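Local coordinates for ABC transporter periplasmic peptide-binding protein (Pseudoalteromonas, PDB 4QFL), which binds dipeptides such as Ala-Phe in the periplasm, probably to deliver them to the membrane permease of an ABC transporter, at residues A[63-68]-A[173-178]; A[149-154]-A[165-170]. All blocks are in the same frame, centred on the assembly; numbering follows the deposited sequence.

Interaction 1 (A[63-68]-A[173-178]); sequences RLISID and SFLANM
Three aliphatic side chains of the 63-68 segment, Leu64, Ile65 and Ile67, reach across to the short helix 174-178, and most of the contact is apolar. Ile65 contributes most on its side. Its CD1 touches Leu175 CD2 at 3.9 Å, the two side chains crossing at about a right angle, and the same methyl rests against Leu175 O at 3.7 Å. CG1 lies between the backbone N and the carbonyl carbon (chi1 50°), the crowded position for a branched residue, and from there CD1 extends to the helix. Leu64 and Met178 instead run side by side, pointing the same way, with Leu64 CD1 3.8 Å from Met178 CE. The first torsion of Met178 (chi1 -62°) sets CG over one face of the Phe174 ring, near its rim; the bends at chi2 and chi3 then carry CE to Leu64, a path that an unbranched, flexible chain allows. Ala176 turns its CB away from the strand, and Ile67 CD1 comes 4.3 Å from Ala176 CA.

The polar link is made by water. One molecule accepts from Leu64 N at 2.9 Å and donates to Met178 O at 2.8 Å, joining the Met178 carbonyl to the chain just before strand 65-67. Arg63 adds a tether beyond the segment, its NH1 bonding to Ala179 O.

Strand and helix lie nearly perpendicular, with axes 8.1 Å apart at an angle of 103°. Phe74, on the partner strand 74-76, and Trp82 extend the same apolar layer around Ile65 and Leu175. The arrangement is a helix packed across one face of a two-stranded antiparallel sheet, forming part of the buried core of a family 5 solute-binding protein.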
ATOM      1  N   ARG A  63     -13.577   3.702   8.055  1.00 20.18           N
ATOM      2  CA  ARG A  63     -13.241   2.444   8.704  1.00 18.58           C
ATOM      3  C   ARG A  63     -13.890   2.422  10.070  1.00 17.56           C
ATOM      4  O   ARG A  63     -14.512   3.397  10.489  1.00 19.45           O
ATOM      5  CB  ARG A  63     -11.729   2.314   8.878  1.00 17.50           C
ATOM      6  CG  ARG A  63     -10.939   2.278   7.573  1.00 18.42           C
ATOM      7  CD  ARG A  63      -9.496   2.763   7.792  1.00 17.51           C
ATOM      8  NE  ARG A  63      -9.465   4.195   8.072  1.00 18.68           N
ATOM      9  CZ  ARG A  63      -8.366   4.897   8.324  1.00 19.48           C
ATOM     10  NH1 ARG A  63      -7.179   4.301   8.330  1.00 21.03           N
ATOM     11  NH2 ARG A  63      -8.454   6.199   8.569  1.00 24.00           N
ATOM     12  N   LEU A  64     -13.741   1.302  10.763  1.00 18.21           N
ATOM     13  CA  LEU A  64     -14.147   1.196  12.151  1.00 19.84           C
ATOM     14  C   LEU A  64     -13.271   2.084  13.030  1.00 17.99           C
ATOM     15  O   LEU A  64     -13.750   2.790  13.914  1.00 20.03           O
ATOM     16  CB  LEU A  64     -14.017  -0.259  12.609  1.00 18.59           C
ATOM     17  CG  LEU A  64     -15.005  -1.211  11.940  1.00 19.14           C
ATOM     18  CD1 LEU A  64     -14.720  -2.648  12.348  1.00 20.73           C
ATOM     19  CD2 LEU A  64     -16.419  -0.805  12.306  1.00 18.19           C
ATOM     20  N   ILE A  65     -11.971   2.023  12.781  1.00 18.83           N
ATOM     21  CA  ILE A  65     -10.985   2.752  13.555  1.00 17.21           C
ATOM     22  C   ILE A  65      -9.862   3.208  12.644  1.00 19.80           C
ATOM     23  O   ILE A  65      -9.720   2.731  11.504  1.00 18.08           O
ATOM     24  CB  ILE A  65     -10.355   1.882  14.633  1.00 14.60           C
ATOM     25  CG1 ILE A  65      -9.882   0.559  14.032  1.00 16.74           C
ATOM     26  CG2 ILE A  65     -11.332   1.631  15.740  1.00 19.60           C
ATOM     27  CD1 ILE A  65      -8.984  -0.229  14.937  1.00 18.21           C
ATOM     28  N   SER A  66      -9.068   4.139  13.156  1.00 17.64           N
ATOM     29  CA  SER A  66      -7.859   4.566  12.471  1.00 18.83           C
ATOM     30  C   SER A  66      -6.692   4.569  13.456  1.00 18.50           C
ATOM     31  O   SER A  66      -6.850   4.214  14.618  1.00 17.42           O
ATOM     32  CB  SER A  66      -8.047   5.954  11.836  1.00 19.62           C
ATOM     33  OG  SER A  66      -8.362   6.946  12.808  1.00 20.04           O
ATOM     34  N   ILE A  67      -5.516   4.958  12.980  1.00 18.89           N
ATOM     35  CA  ILE A  67      -4.346   5.056  13.835  1.00 16.94           C
ATOM     36  C   ILE A  67      -3.841   6.493  13.838  1.00 20.13           C
ATOM     37  O   ILE A  67      -3.550   7.067  12.787  1.00 21.60           O
ATOM     38  CB  ILE A  67      -3.242   4.126  13.347  1.00 18.09           C
ATOM     39  CG1 ILE A  67      -3.740   2.681  13.394  1.00 21.67           C
ATOM     40  CG2 ILE A  67      -1.983   4.308  14.180  1.00 19.07           C
ATOM     41  CD1 ILE A  67      -2.835   1.675  12.714  1.00 17.73           C
ATOM     42  N   ASP A  68      -3.743   7.094  15.017  1.00 19.24           N
ATOM     43  CA  ASP A  68      -3.253   8.456  15.078  1.00 20.92           C
ATOM     44  C   ASP A  68      -1.824   8.490  14.542  1.00 19.36           C
ATOM     45  O   ASP A  68      -1.009   7.656  14.922  1.00 20.90           O
ATOM     46  CB  ASP A  68      -3.310   8.970  16.508  1.00 21.70           C
ATOM     47  CG  ASP A  68      -3.104  10.458  16.582  1.00 22.41           C
ATOM     48  OD1 ASP A  68      -1.948  10.892  16.544  1.00 22.41           O
ATOM     49  OD2 ASP A  68      -4.098  11.200  16.652  1.00 27.75           O
ATOM     50  N   SER A 173      -1.423  -8.055  15.611  1.00 20.31           N
ATOM     51  CA  SER A 173      -1.490  -7.057  14.548  1.00 17.91           C
ATOM     52  C   SER A 173      -2.920  -6.822  14.128  1.00 20.05           C
ATOM     53  O   SER A 173      -3.184  -6.028  13.236  1.00 21.55           O
ATOM     54  CB  SER A 173      -0.682  -7.514  13.334  1.00 19.09           C
ATOM     55  OG  SER A 173      -1.168  -8.759  12.860  1.00 20.41           O
ATOM     56  N   PHE A 174      -3.853  -7.502  14.774  1.00 18.49           N
ATOM     57  CA  PHE A 174      -5.219  -7.537  14.262  1.00 19.28           C
ATOM     58  C   PHE A 174      -5.897  -6.159  14.131  1.00 19.68           C
ATOM     59  O   PHE A 174      -6.344  -5.776  13.051  1.00 17.71           O
ATOM     60  CB  PHE A 174      -6.075  -8.487  15.094  1.00 20.33           C
ATOM     61  CG  PHE A 174      -7.496  -8.523  14.667  1.00 20.01           C
ATOM     62  CD1 PHE A 174      -7.869  -9.256  13.560  1.00 21.59           C
ATOM     63  CD2 PHE A 174      -8.459  -7.793  15.354  1.00 21.82           C
ATOM     64  CE1 PHE A 174      -9.189  -9.277  13.150  1.00 24.98           C
ATOM     65  CE2 PHE A 174      -9.767  -7.805  14.950  1.00 20.91           C
ATOM     66  CZ  PHE A 174     -10.137  -8.548  13.849  1.00 21.38           C
ATOM     67  N   LEU A 175      -5.978  -5.410  15.224  1.00 20.76           N
ATOM     68  CA  LEU A 175      -6.551  -4.066  15.136  1.00 22.38           C
ATOM     69  C   LEU A 175      -5.823  -3.199  14.100  1.00 20.08           C
ATOM     70  O   LEU A 175      -6.456  -2.429  13.385  1.00 19.62           O
ATOM     71  CB  LEU A 175      -6.557  -3.364  16.497  1.00 21.16           C
ATOM     72  CG  LEU A 175      -7.690  -3.740  17.450  1.00 20.24           C
ATOM     73  CD1 LEU A 175      -7.701  -2.795  18.616  1.00 19.39           C
ATOM     74  CD2 LEU A 175      -9.013  -3.682  16.727  1.00 23.44           C
ATOM     75  N   ALA A 176      -4.498  -3.316  14.025  1.00 22.42           N
ATOM     76  CA  ALA A 176      -3.736  -2.530  13.045  1.00 21.45           C
ATOM     77  C   ALA A 176      -4.274  -2.826  11.657  1.00 16.99           C
ATOM     78  O   ALA A 176      -4.516  -1.917  10.866  1.00 18.85           O
ATOM     79  CB  ALA A 176      -2.244  -2.836  13.128  1.00 17.58           C
ATOM     80  N   ASN A 177      -4.486  -4.102  11.377  1.00 18.61           N
ATOM     81  CA  ASN A 177      -5.045  -4.507  10.092  1.00 18.54           C
ATOM     82  C   ASN A 177      -6.474  -4.014   9.882  1.00 17.31           C
ATOM     83  O   ASN A 177      -6.864  -3.714   8.759  1.00 17.94           O
ATOM     84  CB  ASN A 177      -4.962  -6.021   9.915  1.00 14.73           C
ATOM     85  CG  ASN A 177      -3.549  -6.507   9.760  1.00 15.06           C
ATOM     86  OD1 ASN A 177      -2.729  -5.871   9.111  1.00 17.95           O
ATOM     87  ND2 ASN A 177      -3.252  -7.639  10.362  1.00 16.96           N
ATOM     88  N   MET A 178      -7.249  -3.916  10.958  1.00 18.08           N
ATOM     89  CA  MET A 178      -8.604  -3.368  10.868  1.00 17.14           C
ATOM     90  C   MET A 178      -8.621  -1.840  10.714  1.00 17.38           C
ATOM     91  O   MET A 178      -9.666  -1.246  10.429  1.00 17.33           O
ATOM     92  CB  MET A 178      -9.463  -3.793  12.070  1.00 20.26           C
ATOM     93  CG  MET A 178      -9.673  -5.295  12.196  1.00 21.37           C
ATOM     94  SD  MET A 178     -10.558  -5.979  10.790  1.00 21.98           S
ATOM     95  CE  MET A 178     -12.131  -5.140  10.968  1.00 20.73           C
TER
HETATM   96  O   HOH W   1     -12.387  -1.125   9.830  1.00 16.57           O

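Interaction 2 (A[149-154]-A[165-170])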
ATOM      1  N   ASP A 149      -8.226 -15.779   6.380  1.00 25.87           N
ATOM      2  CA  ASP A 149      -8.676 -17.164   6.396  1.00 30.36           C
ATOM      3  C   ASP A 149      -8.481 -17.850   7.723  1.00 30.43           C
ATOM      4  O   ASP A 149      -9.435 -18.238   8.391  1.00 34.53           O
ATOM      5  CB  ASP A 149      -7.860 -17.971   5.373  1.00 31.77           C
ATOM      6  CG  ASP A 149      -8.677 -19.043   4.680  1.00 29.14           C
ATOM      7  OD1 ASP A 149      -8.904 -20.111   5.284  1.00 31.58           O
ATOM      8  OD2 ASP A 149      -9.084 -18.814   3.526  1.00 27.42           O
ATOM      9  N   GLN A 150      -7.219 -17.999   8.096  1.00 29.03           N
ATOM     10  CA  GLN A 150      -6.860 -18.692   9.319  1.00 29.46           C
ATOM     11  C   GLN A 150      -7.009 -17.768  10.520  1.00 29.46           C
ATOM     12  O   GLN A 150      -6.468 -18.041  11.586  1.00 30.74           O
ATOM     13  CB  GLN A 150      -5.438 -19.238   9.224  1.00 31.75           C
ATOM     14  CG  GLN A 150      -5.188 -20.031   7.954  1.00 27.96           C
ATOM     15  CD  GLN A 150      -3.744 -19.985   7.506  1.00 31.23           C
ATOM     16  OE1 GLN A 150      -3.397 -19.274   6.562  1.00 29.25           O
ATOM     17  NE2 GLN A 150      -2.894 -20.748   8.181  1.00 30.74           N
ATOM     18  N   LEU A 151      -7.750 -16.680  10.347  1.00 30.02           N
ATOM     19  CA  LEU A 151      -7.950 -15.744  11.450  1.00 27.67           C
ATOM     20  C   LEU A 151      -9.385 -15.590  11.933  1.00 22.96           C
ATOM     21  O   LEU A 151      -9.682 -15.895  13.087  1.00 24.13           O
ATOM     22  CB  LEU A 151      -7.382 -14.368  11.127  1.00 25.86           C
ATOM     23  CG  LEU A 151      -7.309 -13.546  12.414  1.00 26.76           C
ATOM     24  CD1 LEU A 151      -6.403 -14.240  13.398  1.00 27.47           C
ATOM     25  CD2 LEU A 151      -6.817 -12.149  12.150  1.00 28.16           C
ATOM     26  N   ILE A 152     -10.274 -15.095  11.078  1.00 23.38           N
ATOM     27  CA  ILE A 152     -11.633 -14.782  11.529  1.00 24.40           C
ATOM     28  C   ILE A 152     -12.589 -15.976  11.448  1.00 22.61           C
ATOM     29  O   ILE A 152     -12.856 -16.485  10.360  1.00 25.59           O
ATOM     30  CB  ILE A 152     -12.245 -13.605  10.747  1.00 22.13           C
ATOM     31  CG1 ILE A 152     -11.383 -12.352  10.901  1.00 24.02           C
ATOM     32  CG2 ILE A 152     -13.629 -13.324  11.254  1.00 22.63           C
ATOM     33  CD1 ILE A 152     -11.845 -11.195  10.044  1.00 21.85           C
ATOM     34  N   ARG A 153     -13.104 -16.412  12.598  1.00 23.16           N
ATOM     35  CA  ARG A 153     -14.019 -17.556  12.658  1.00 25.44           C
ATOM     36  C   ARG A 153     -15.452 -17.119  12.369  1.00 28.14           C
ATOM     37  O   ARG A 153     -16.146 -17.700  11.532  1.00 27.93           O
ATOM     38  CB  ARG A 153     -13.945 -18.255  14.026  1.00 27.22           C
ATOM     39  CG  ARG A 153     -14.645 -19.627  14.095  1.00 32.32           C
ATOM     40  CD  ARG A 153     -14.769 -20.123  15.540  1.00 32.98           C
ATOM     41  NE  ARG A 153     -15.916 -19.517  16.222  1.00 38.19           N
ATOM     42  CZ  ARG A 153     -15.997 -19.313  17.534  1.00 35.29           C
ATOM     43  NH1 ARG A 153     -14.994 -19.661  18.325  1.00 35.28           N
ATOM     44  NH2 ARG A 153     -17.081 -18.751  18.054  1.00 35.04           N
ATOM     45  N   LYS A 154     -15.899 -16.094  13.078  1.00 22.96           N
ATOM     46  CA  LYS A 154     -17.196 -15.522  12.813  1.00 22.81           C
ATOM     47  C   LYS A 154     -17.233 -14.134  13.425  1.00 23.44           C
ATOM     48  O   LYS A 154     -16.315 -13.736  14.133  1.00 23.22           O
ATOM     49  CB  LYS A 154     -18.324 -16.417  13.355  1.00 24.38           C
ATOM     50  CG  LYS A 154     -18.278 -16.709  14.847  1.00 26.70           C
ATOM     51  CD  LYS A 154     -19.472 -17.575  15.266  1.00 31.20           C
ATOM     52  CE  LYS A 154     -19.575 -17.727  16.792  1.00 36.99           C
ATOM     53  NZ  LYS A 154     -20.780 -18.509  17.243  1.00 34.93           N
ATOM     54  N   PHE A 165     -15.904  -9.986  16.938  1.00 21.96           N
ATOM     55  CA  PHE A 165     -15.108 -10.856  16.073  1.00 21.50           C
ATOM     56  C   PHE A 165     -14.531 -12.018  16.893  1.00 24.17           C
ATOM     57  O   PHE A 165     -13.937 -11.805  17.951  1.00 24.41           O
ATOM     58  CB  PHE A 165     -13.945 -10.082  15.423  1.00 22.28           C
ATOM     59  CG  PHE A 165     -14.357  -9.106  14.344  1.00 17.76           C
ATOM     60  CD1 PHE A 165     -15.052  -7.941  14.653  1.00 20.91           C
ATOM     61  CD2 PHE A 165     -14.000  -9.334  13.019  1.00 20.00           C
ATOM     62  CE1 PHE A 165     -15.415  -7.033  13.655  1.00 20.59           C
ATOM     63  CE2 PHE A 165     -14.350  -8.429  12.019  1.00 21.03           C
ATOM     64  CZ  PHE A 165     -15.061  -7.278  12.338  1.00 22.00           C
ATOM     65  N   GLU A 166     -14.698 -13.243  16.400  1.00 25.53           N
ATOM     66  CA  GLU A 166     -14.091 -14.411  17.030  1.00 25.64           C
ATOM     67  C   GLU A 166     -12.934 -14.918  16.169  1.00 23.95           C
ATOM     68  O   GLU A 166     -13.131 -15.295  15.013  1.00 23.37           O
ATOM     69  CB  GLU A 166     -15.126 -15.520  17.217  1.00 22.86           C
ATOM     70  CG  GLU A 166     -16.390 -15.073  17.918  1.00 28.27           C
ATOM     71  CD  GLU A 166     -16.197 -14.914  19.414  1.00 30.42           C
ATOM     72  OE1 GLU A 166     -15.057 -15.099  19.891  1.00 31.95           O
ATOM     73  OE2 GLU A 166     -17.187 -14.609  20.116  1.00 32.69           O
ATOM     74  N   LEU A 167     -11.732 -14.924  16.734  1.00 24.70           N
ATOM     75  CA  LEU A 167     -10.543 -15.364  16.007  1.00 26.17           C
ATOM     76  C   LEU A 167     -10.138 -16.798  16.359  1.00 27.76           C
ATOM     77  O   LEU A 167     -10.393 -17.278  17.470  1.00 24.42           O
ATOM     78  CB  LEU A 167      -9.373 -14.420  16.286  1.00 25.91           C
ATOM     79  CG  LEU A 167      -9.705 -12.930  16.196  1.00 26.20           C
ATOM     80  CD1 LEU A 167      -8.463 -12.086  16.435  1.00 23.22           C
ATOM     81  CD2 LEU A 167     -10.349 -12.593  14.858  1.00 24.28           C
ATOM     82  N   PHE A 168      -9.507 -17.479  15.406  1.00 23.92           N
ATOM     83  CA  PHE A 168      -9.028 -18.832  15.637  1.00 26.42           C
ATOM     84  C   PHE A 168      -7.822 -18.788  16.555  1.00 29.25           C
ATOM     85  O   PHE A 168      -7.558 -19.734  17.301  1.00 29.51           O
ATOM     86  CB  PHE A 168      -8.649 -19.504  14.322  1.00 24.64           C
ATOM     87  CG  PHE A 168      -9.829 -19.914  13.497  1.00 25.19           C
ATOM     88  CD1 PHE A 168     -10.765 -20.794  14.003  1.00 30.34           C
ATOM     89  CD2 PHE A 168     -10.007 -19.419  12.219  1.00 27.63           C
ATOM     90  CE1 PHE A 168     -11.864 -21.174  13.245  1.00 32.75           C
ATOM     91  CE2 PHE A 168     -11.104 -19.790  11.453  1.00 29.78           C
ATOM     92  CZ  PHE A 168     -12.037 -20.666  11.966  1.00 28.10           C
ATOM     93  N   ASN A 169      -7.097 -17.676  16.484  1.00 27.18           N
ATOM     94  CA  ASN A 169      -5.898 -17.451  17.287  1.00 27.38           C
ATOM     95  C   ASN A 169      -5.723 -15.948  17.537  1.00 26.85           C
ATOM     96  O   ASN A 169      -6.229 -15.122  16.782  1.00 23.59           O
ATOM     97  CB  ASN A 169      -4.654 -18.005  16.568  1.00 28.66           C
ATOM     98  CG  ASN A 169      -4.688 -19.521  16.397  1.00 35.87           C
ATOM     99  OD1 ASN A 169      -4.382 -20.272  17.328  1.00 42.43           O
ATOM    100  ND2 ASN A 169      -5.050 -19.977  15.200  1.00 36.01           N
ATOM    101  N   ALA A 170      -5.011 -15.583  18.593  1.00 25.23           N
ATOM    102  CA  ALA A 170      -4.674 -14.182  18.777  1.00 22.91           C
ATOM    103  C   ALA A 170      -3.613 -13.784  17.752  1.00 22.37           C
ATOM    104  O   ALA A 170      -2.731 -14.571  17.408  1.00 21.80           O
ATOM    105  CB  ALA A 170      -4.180 -13.929  20.191  1.00 22.89           C
TER
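The Phe168 ring lies against Arg153, and beside them strands 152-154 and 165-167 pair antiparallel. The pairing is tight. Arg153 N and Lys154 N both face Glu166 O, the first at 2.7 Å and the second in a weak bond of 3.5 Å; this is a classic beta bulge, returning to regular pairing through Glu166 N to Lys154 O at 2.8 Å. Just past the strand end, Leu151 O takes Phe168 N and also a CA-H contact from Leu167. On the buried face Leu167 CD2 rests against both Leu151 CG (4.0 Å) and Ile152 CG1 (4.1 Å), branched side chains meeting carbon to carbon, and Ile152 CD1 meets the edge of the Phe165 ring.

The Arg153-Phe168 side is more exposed. Arg153 CB stands over the Phe168 face, toward its rim, in a CH-pi contact 3.9 Å from the centroid; chi1 of -168° sets CG 3.3 Å from Phe168 CE1. The looseness is in the guanidinium, which the bend at chi3 brings face-on over Glu166 CB. Glu166 OE1, 4.6 Å from Arg153 NH2, lies well out of its plane: charges attract, but no N-H points at it. Arg164 (salt bridge) and Ser90 hold the carboxylate.

The pair forms one end of the hairpin 152-159/162-167, with strand 90-95 beyond 162-167. Phe126 of helix 115-126 packs on Ile152, and helix 174-178 covers Leu151, Phe165 and Leu167.

Helix 174-178 joins the two contacts, whose centres are 16 Å apart. It follows strand 162-167 in the chain and sits between the hairpin of interaction 2 and strand 65-67 of interaction 1. Phe174 faces the hairpin: its CD1 lies 3.4 Å from Leu151 CD2 and its CE1 3.9 Å from Leu167 CD2. Met178 serves both contacts, since the CE that meets Leu64 also comes within 3.9 Å of Phe165 CZ. A continuous apolar core results. Interaction 1 lies about 15 Å from the centre of the chain and interaction 2 about 23 Å. The Arg63 side chain is about 12 Å from the bound alanine, and Ile67 touches Thr437, beside the pocket residue Asp436.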